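PDB 6BLJ: serine-tRNA ligase from Naegleria fowleri, which probably attaches serine to its cognate tRNA by way of a seryl-adenylate made from ATP, as class II seryl-tRNA synthetases do. Local coordinates for residues 10-13 against 14-18; 20-23 against 24-27; 28-31 against 32-35. All blocks are in the same frame, centred on the assembly; numbering follows the deposited sequence. Where two conformers were deposited one is given.

Interaction 1: residues 10-13 against 14-18; sequences LDIN and LFREY
Leu14 N is gripped twice by Asp11, and the pair illustrates how one acidic side chain can help close a tight turn. The carboxylate oxygen Asp11 OD1 lies 3.1 Å from Leu14 N and is met nearly along its own C-O axis, while Asp11 O adds a weak second bond to the same N-H. The reach depends on chi1 of 64°, which sets the carboxylate between Asp11's own N and carbonyl carbon and folds it back over the following turn. Side chain and backbone of one residue thus both accept from the amide three positions on. Two more i to i+3 bonds succeed it as successive tight turns in the loop before helix 23-32: Phe15 N reaches Ile12 O at 3.0 Å, and Arg16 N reaches Asn13 O with a straighter N-H...O angle of 163°. Farther out, Asn13 OD1 sits at the edge of the Arg16 guanidinium and takes a weak bond from Arg16 NH1 (3.0 Å), amide and guanidinium planes standing 60° apart. Ile12 CG1 rests over one face of that guanidinium, 3.6 Å from Arg16 NH2, so the charged plane has an apolar cover on that side. The stronger partner of Arg16 lies elsewhere: Asp47 forms a salt bridge with NH2. Around Phe15 the ring edge faces Asp11 O, which lies in the ring plane 3.2 Å from Phe15 CD1, and Leu10 CD1 approaches obliquely to 3.7 Å from Phe15 CE1. Leu10, Ile12 and Phe15 thereby turn apolar surface inward, where Ile12 and Phe15 lie on Val43 of helix 38-76, all three touch Leu147 of helix 114-147, and Leu10, Leu14 and Phe15 pack on Ile26 of helix 23-32.

Interaction 2: residues 20-23 against 24-27; sequences GGNP and EIIR
Asn22 and Ile25 meet just where the chain enters helix 23-32, and the asparagine side chain can be followed outward atom by atom. Its CB lies 3.6 Å from Ile25 CD1. CG, set anti to the backbone N by a chi1 of -163°, lies against CG1 and CD1 of the isoleucine. At the end the amide divides its roles: ND2 presses against Ile25 CD1 at 3.3 Å, the two side chains crossing at about a right angle, whereas OD1 turns to a water. That water donates to Asn22 OD1 at 2.6 Å and accepts from Glu24 N at 3.1 Å, carrying the side-chain carbonyl to a first-turn amide it does not bond directly. The backbone of the same residue serves the next amide, Ile25 N donating to Asn22 O at 3.1 Å. Pro23 then opens the regular pattern: Pro23 O accepts from Arg27 N at 3.0 Å, and more weakly from Ile26 N. The same carbonyl lies over one face of the Arg27 guanidinium. Within the first turn, Arg27 NH1 forms a salt bridge with Glu24 OE1 (2.9 Å), tilted 17° from the guanidinium plane. Each ion has another partner, Arg31 for Glu24 and Asp41 of helix 38-76 for Arg27, while Pro23 and Ile26 pack on that helix through Ile44 and Val40. The chemistry implies a helix start in which backbone and water together supply acceptors for the first amides, and in which the charge of Glu24, shared by Arg27 and Arg31, is probably kept ionised by them.

Interaction 3: residues 28-31 against 32-35; sequences ESQR and RRFA
Glu28 and Arg32 meet through a backbone bond, Arg32 N to Glu28 O at 2.9 Å, and, in the Glu28 conformer described, through a water between their side chains. This water donates to Glu28 OE1 at 2.6 Å and accepts from Arg32 NE at 2.7 Å, lying in the guanidinium plane, while Glu28 CG covers one face of that group. In the same conformer the other carboxylate oxygen, Glu28 OE2, pairs with Arg31 NH2 in a salt bridge. Outside partners complete the charges, with Glu24 on Arg31 and Glu156 on Arg32. A second water joins Ser29 OG to Gln30 OE1 and, weakly, to Arg33 NE; Ser29 OG also meets Val154 N, Gln30 NE2 binds Asp36 O, and Arg33 NE and NH1 donate to Asn152 O and Asn382 O. Along the backbone, Arg33 N donates to Ser29 O. Phe34, at a phi of 51°, takes the chain out of the helix and lays one face of its ring over Arg31 O. Its N donates to that same oxygen at 2.9 Å, and Ala35 N reaches back to Gln30 O at 2.9 Å with an angle of 171°. These two backward bonds and the positive phi make a Schellman motif ending helix 23-32.

Overall arrangement
The three contacts illustrate how a short helix is built from its approach to its end. Interaction 1 lies in the preceding loop and interaction 2 at the helix start; they touch through backbone pairs between residues 14-16 and 21-22, and side chains of both reach helix 38-76. Interactions 2 and 3 share helix 23-32, whereas interactions 1 and 3 do not touch. All three are partly buried, but their chemistry differs: interaction 1 combines its turn bonds with apolar packing, interaction 2 pairs helix-start backbone acceptors and one water with an ion pair, and interaction 3 is richer in arginines and water bridges and brings Phe34 against Asp399 of the second subunit.

Interaction 1: residues 10-13 against 14-18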
loop_
_atom_site.group_PDB
_atom_site.type_symbol
_atom_site.label_atom_id
_atom_site.label_comp_id
_atom_site.label_asym_id
_atom_site.label_seq_id
_atom_site.Cartn_x
_atom_site.Cartn_y
_atom_site.Cartn_z
ATOM N N LEU A 10 -12.522 17.218 -23.810
ATOM C CA LEU A 10 -12.501 17.987 -22.572
ATOM C C LEU A 10 -11.262 18.879 -22.566
ATOM O O LEU A 10 -10.136 18.380 -22.471
ATOM C CB LEU A 10 -12.509 17.047 -21.369
ATOM C CG LEU A 10 -12.458 17.712 -19.992
ATOM C CD1 LEU A 10 -13.734 18.522 -19.759
ATOM C CD2 LEU A 10 -12.232 16.671 -18.878
ATOM N N ASP A 11 -11.460 20.192 -22.697
ATOM C CA ASP A 11 -10.395 21.176 -22.527
ATOM C C ASP A 11 -10.980 22.440 -21.903
ATOM O O ASP A 11 -12.199 22.598 -21.796
ATOM C CB ASP A 11 -9.683 21.484 -23.859
ATOM C CG ASP A 11 -10.599 22.149 -24.900
ATOM O OD1 ASP A 11 -11.766 22.473 -24.598
ATOM O OD2 ASP A 11 -10.149 22.330 -26.048
ATOM N N ILE A 12 -10.099 23.373 -21.536
ATOM C CA ILE A 12 -10.555 24.531 -20.774
ATOM C C ILE A 12 -11.544 25.357 -21.581
ATOM O O ILE A 12 -12.491 25.917 -21.020
ATOM C CB ILE A 12 -9.347 25.369 -20.302
ATOM C CG1 ILE A 12 -9.808 26.536 -19.413
ATOM C CG2 ILE A 12 -8.501 25.828 -21.477
ATOM C CD1 ILE A 12 -10.601 26.103 -18.199
ATOM N N ASN A 13 -11.383 25.399 -22.907
ATOM C CA ASN A 13 -12.283 26.186 -23.745
ATOM C C ASN A 13 -13.719 25.690 -23.671
ATOM O O ASN A 13 -14.659 26.494 -23.761
ATOM C CB ASN A 13 -11.784 26.195 -25.192
ATOM C CG ASN A 13 -10.683 27.224 -25.418
ATOM O OD1 ASN A 13 -10.661 28.269 -24.771
ATOM N ND2 ASN A 13 -9.771 26.934 -26.339
ATOM N N LEU A 14 -13.920 24.376 -23.509
ATOM C CA LEU A 14 -15.279 23.850 -23.423
ATOM C C LEU A 14 -16.033 24.431 -22.231
ATOM O O LEU A 14 -17.267 24.527 -22.257
ATOM C CB LEU A 14 -15.232 22.321 -23.320
ATOM C CG LEU A 14 -16.565 21.587 -23.481
ATOM C CD1 LEU A 14 -17.189 21.864 -24.851
ATOM C CD2 LEU A 14 -16.376 20.082 -23.267
ATOM N N PHE A 15 -15.312 24.849 -21.187
ATOM C CA PHE A 15 -15.933 25.448 -20.010
ATOM C C PHE A 15 -16.367 26.895 -20.223
ATOM O O PHE A 15 -17.114 27.422 -19.390
ATOM C CB PHE A 15 -14.965 25.422 -18.822
ATOM C CG PHE A 15 -14.621 24.044 -18.322
ATOM C CD1 PHE A 15 -13.718 23.248 -19.010
ATOM C CD2 PHE A 15 -15.158 23.570 -17.131
ATOM C CE1 PHE A 15 -13.376 21.987 -18.540
ATOM C CE2 PHE A 15 -14.816 22.309 -16.652
ATOM C CZ PHE A 15 -13.930 21.518 -17.365
ATOM N N ARG A 16 -15.917 27.550 -21.293
ATOM C CA ARG A 16 -16.033 29.006 -21.443
ATOM C C ARG A 16 -17.201 29.360 -22.351
ATOM O O ARG A 16 -17.113 29.272 -23.579
ATOM C CB ARG A 16 -14.743 29.621 -21.966
ATOM C CG ARG A 16 -13.589 29.576 -20.979
ATOM C CD ARG A 16 -12.286 29.935 -21.661
ATOM N NE ARG A 16 -11.181 29.979 -20.711
ATOM C CZ ARG A 16 -9.904 29.859 -21.053
ATOM N NH1 ARG A 16 -9.567 29.673 -22.327
ATOM N NH2 ARG A 16 -8.965 29.913 -20.123
ATOM N N GLU A 17 -18.308 29.743 -21.728
ATOM C CA GLU A 17 -19.502 30.062 -22.489
ATOM C C GLU A 17 -19.250 31.254 -23.415
ATOM O O GLU A 17 -19.835 31.332 -24.499
ATOM C CB GLU A 17 -20.651 30.299 -21.510
ATOM C CG GLU A 17 -22.018 29.918 -22.033
ATOM C CD GLU A 17 -23.098 30.113 -20.977
ATOM O OE1 GLU A 17 -22.735 30.484 -19.842
ATOM O OE2 GLU A 17 -24.282 29.805 -21.247
ATOM N N TYR A 18 -18.336 32.160 -23.032
ATOM C CA TYR A 18 -18.038 33.340 -23.843
ATOM C C TYR A 18 -17.156 33.037 -25.047
ATOM O O TYR A 18 -17.068 33.868 -25.958
ATOM C CB TYR A 18 -17.322 34.408 -22.999
ATOM C CG TYR A 18 -15.833 34.146 -22.748
ATOM C CD1 TYR A 18 -14.864 34.479 -23.700
ATOM C CD2 TYR A 18 -15.396 33.588 -21.551
ATOM C CE1 TYR A 18 -13.522 34.240 -23.476
ATOM C CE2 TYR A 18 -14.047 33.356 -21.317
ATOM C CZ TYR A 18 -13.116 33.683 -22.282
ATOM O OH TYR A 18 -11.774 33.455 -22.063
#

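Interaction 2: residues 20-23 against 24-27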
loop_
_atom_site.group_PDB
_atom_site.type_symbol
_atom_site.label_atom_id
_atom_site.label_comp_id
_atom_site.label_asym_id
_atom_site.label_seq_id
_atom_site.Cartn_x
_atom_site.Cartn_y
_atom_site.Cartn_z
ATOM N N GLY A 20 -17.381 30.276 -27.113
ATOM C CA GLY A 20 -17.935 29.210 -27.922
ATOM C C GLY A 20 -18.036 27.868 -27.225
ATOM O O GLY A 20 -18.443 26.890 -27.862
ATOM N N GLY A 21 -17.662 27.779 -25.950
ATOM C CA GLY A 21 -17.719 26.527 -25.226
ATOM C C GLY A 21 -19.137 26.145 -24.829
ATOM O O GLY A 21 -20.126 26.762 -25.228
ATOM N N ASN A 22 -19.224 25.109 -23.998
ATOM C CA ASN A 22 -20.517 24.537 -23.641
ATOM C C ASN A 22 -20.390 23.768 -22.329
ATOM O O ASN A 22 -20.291 22.532 -22.341
ATOM C CB ASN A 22 -21.020 23.616 -24.757
ATOM C CG ASN A 22 -22.503 23.314 -24.645
ATOM O OD1 ASN A 22 -23.090 23.416 -23.569
ATOM N ND2 ASN A 22 -23.114 22.934 -25.763
ATOM N N PRO A 23 -20.339 24.458 -21.186
ATOM C CA PRO A 23 -20.098 23.753 -19.918
ATOM C C PRO A 23 -21.191 22.770 -19.543
ATOM O O PRO A 23 -20.918 21.824 -18.794
ATOM C CB PRO A 23 -19.984 24.893 -18.892
ATOM C CG PRO A 23 -20.619 26.073 -19.541
ATOM C CD PRO A 23 -20.395 25.920 -21.010
ATOM N N GLU A 24 -22.418 22.949 -20.041
ATOM C CA GLU A 24 -23.484 22.007 -19.704
ATOM C C GLU A 24 -23.186 20.610 -20.239
ATOM O O GLU A 24 -23.604 19.610 -19.642
ATOM C CB GLU A 24 -24.832 22.518 -20.232
ATOM C CG GLU A 24 -26.011 21.655 -19.815
ATOM C CD GLU A 24 -26.205 21.605 -18.311
ATOM O OE1 GLU A 24 -25.734 22.524 -17.608
ATOM O OE2 GLU A 24 -26.802 20.624 -17.827
ATOM N N ILE A 25 -22.435 20.518 -21.334
ATOM C CA ILE A 25 -21.992 19.218 -21.827
ATOM C C ILE A 25 -21.144 18.517 -20.774
ATOM O O ILE A 25 -21.260 17.302 -20.564
ATOM C CB ILE A 25 -21.222 19.401 -23.149
ATOM C CG1 ILE A 25 -22.199 19.701 -24.278
ATOM C CG2 ILE A 25 -20.395 18.159 -23.500
ATOM C CD1 ILE A 25 -21.516 20.098 -25.539
ATOM N N ILE A 26 -20.285 19.275 -20.089
ATOM C CA ILE A 26 -19.431 18.702 -19.055
ATOM C C ILE A 26 -20.250 18.336 -17.821
ATOM O O ILE A 26 -19.993 17.312 -17.173
ATOM C CB ILE A 26 -18.290 19.673 -18.705
ATOM C CG1 ILE A 26 -17.692 20.276 -19.982
ATOM C CG2 ILE A 26 -17.211 18.941 -17.906
ATOM C CD1 ILE A 26 -16.610 21.339 -19.739
ATOM N N ARG A 27 -21.234 19.169 -17.462
ATOM C CA ARG A 27 -22.099 18.811 -16.341
ATOM C C ARG A 27 -22.866 17.533 -16.644
ATOM O O ARG A 27 -22.956 16.636 -15.798
ATOM C CB ARG A 27 -23.067 19.951 -16.019
ATOM C CG ARG A 27 -22.380 21.162 -15.418
ATOM C CD ARG A 27 -23.380 22.174 -14.878
ATOM N NE ARG A 27 -22.764 23.490 -14.758
ATOM C CZ ARG A 27 -22.843 24.434 -15.690
ATOM N NH1 ARG A 27 -23.529 24.218 -16.806
ATOM N NH2 ARG A 27 -22.242 25.595 -15.499
HETATM O O HOH W 1 -23.597 25.279 -21.769
#

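Interaction 3: residues 28-31 against 32-35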
loop_
_atom_site.group_PDB
_atom_site.type_symbol
_atom_site.label_atom_id
_atom_site.label_comp_id
_atom_site.label_asym_id
_atom_site.label_seq_id
_atom_site.Cartn_x
_atom_site.Cartn_y
_atom_site.Cartn_z
ATOM N N GLU A 28 -23.400 17.432 -17.862
ATOM C CA GLU A 28 -24.132 16.235 -18.248
ATOM C C GLU A 28 -23.231 15.003 -18.225
ATOM O O GLU A 28 -23.659 13.926 -17.795
ATOM C CB GLU A 28 -24.761 16.429 -19.630
ATOM C CG GLU A 28 -25.830 15.398 -19.981
ATOM C CD GLU A 28 -27.018 15.421 -19.022
ATOM O OE1 GLU A 28 -27.611 14.348 -18.790
ATOM O OE2 GLU A 28 -27.359 16.508 -18.505
ATOM N N SER A 29 -21.974 15.142 -18.665
ATOM C CA SER A 29 -21.049 14.009 -18.614
ATOM C C SER A 29 -20.780 13.600 -17.172
ATOM O O SER A 29 -20.726 12.404 -16.855
ATOM C CB SER A 29 -19.741 14.351 -19.342
ATOM O OG SER A 29 -18.835 13.249 -19.380
ATOM N N GLN A 30 -20.645 14.585 -16.276
ATOM C CA GLN A 30 -20.436 14.279 -14.863
ATOM C C GLN A 30 -21.647 13.572 -14.261
ATOM O O GLN A 30 -21.496 12.645 -13.451
ATOM C CB GLN A 30 -20.116 15.567 -14.099
ATOM C CG GLN A 30 -18.748 16.130 -14.423
ATOM C CD GLN A 30 -17.622 15.228 -13.947
ATOM O OE1 GLN A 30 -17.070 14.443 -14.722
ATOM N NE2 GLN A 30 -17.272 15.339 -12.665
ATOM N N ARG A 31 -22.861 13.989 -14.645
ATOM C CA ARG A 31 -24.060 13.310 -14.154
ATOM C C ARG A 31 -24.122 11.873 -14.656
ATOM O O ARG A 31 -24.433 10.955 -13.887
ATOM C CB ARG A 31 -25.313 14.084 -14.569
ATOM C CG ARG A 31 -25.500 15.392 -13.823
ATOM C CD ARG A 31 -26.871 16.008 -14.066
ATOM N NE ARG A 31 -26.953 16.616 -15.387
ATOM C CZ ARG A 31 -26.734 17.907 -15.623
ATOM N NH1 ARG A 31 -26.421 18.721 -14.621
ATOM N NH2 ARG A 31 -26.824 18.380 -16.862
ATOM N N ARG A 32 -23.812 11.652 -15.937
ATOM C CA ARG A 32 -23.782 10.286 -16.460
ATOM C C ARG A 32 -22.725 9.438 -15.763
ATOM O O ARG A 32 -22.914 8.228 -15.596
ATOM C CB ARG A 32 -23.557 10.311 -17.972
ATOM C CG ARG A 32 -24.722 10.999 -18.721
ATOM C CD ARG A 32 -24.480 11.087 -20.215
ATOM N NE ARG A 32 -25.683 11.518 -20.932
ATOM C CZ ARG A 32 -25.690 11.996 -22.176
ATOM N NH1 ARG A 32 -24.554 12.121 -22.856
ATOM N NH2 ARG A 32 -26.836 12.358 -22.739
ATOM N N ARG A 33 -21.607 10.045 -15.360
ATOM C CA ARG A 33 -20.596 9.329 -14.590
ATOM C C ARG A 33 -20.980 9.175 -13.127
ATOM O O ARG A 33 -20.248 8.515 -12.381
ATOM C CB ARG A 33 -19.234 10.040 -14.676
ATOM C CG ARG A 33 -18.592 10.021 -16.051
ATOM C CD ARG A 33 -17.191 10.618 -16.035
ATOM N NE ARG A 33 -16.474 10.370 -17.289
ATOM C CZ ARG A 33 -15.815 9.246 -17.557
ATOM N NH1 ARG A 33 -15.790 8.273 -16.664
ATOM N NH2 ARG A 33 -15.180 9.092 -18.715
ATOM N N PHE A 34 -22.086 9.782 -12.702
ATOM C CA PHE A 34 -22.452 9.831 -11.290
ATOM C C PHE A 34 -21.265 10.342 -10.474
ATOM O O PHE A 34 -20.868 9.761 -9.464
ATOM C CB PHE A 34 -22.952 8.458 -10.803
ATOM C CG PHE A 34 -24.210 8.021 -11.498
ATOM C CD1 PHE A 34 -25.453 8.310 -10.958
ATOM C CD2 PHE A 34 -24.150 7.397 -12.735
ATOM C CE1 PHE A 34 -26.609 7.944 -11.617
ATOM C CE2 PHE A 34 -25.300 7.027 -13.404
ATOM C CZ PHE A 34 -26.535 7.293 -12.843
ATOM N N ALA A 35 -20.667 11.432 -10.958
ATOM C CA ALA A 35 -19.488 12.033 -10.352
ATOM C C ALA A 35 -19.830 13.442 -9.848
ATOM O O ALA A 35 -20.995 13.859 -9.812
ATOM C CB ALA A 35 -18.318 12.042 -11.343
HETATM O O HOH W 2 -27.998 11.948 -19.611
HETATM O O HOH W 3 -17.048 13.660 -17.447
#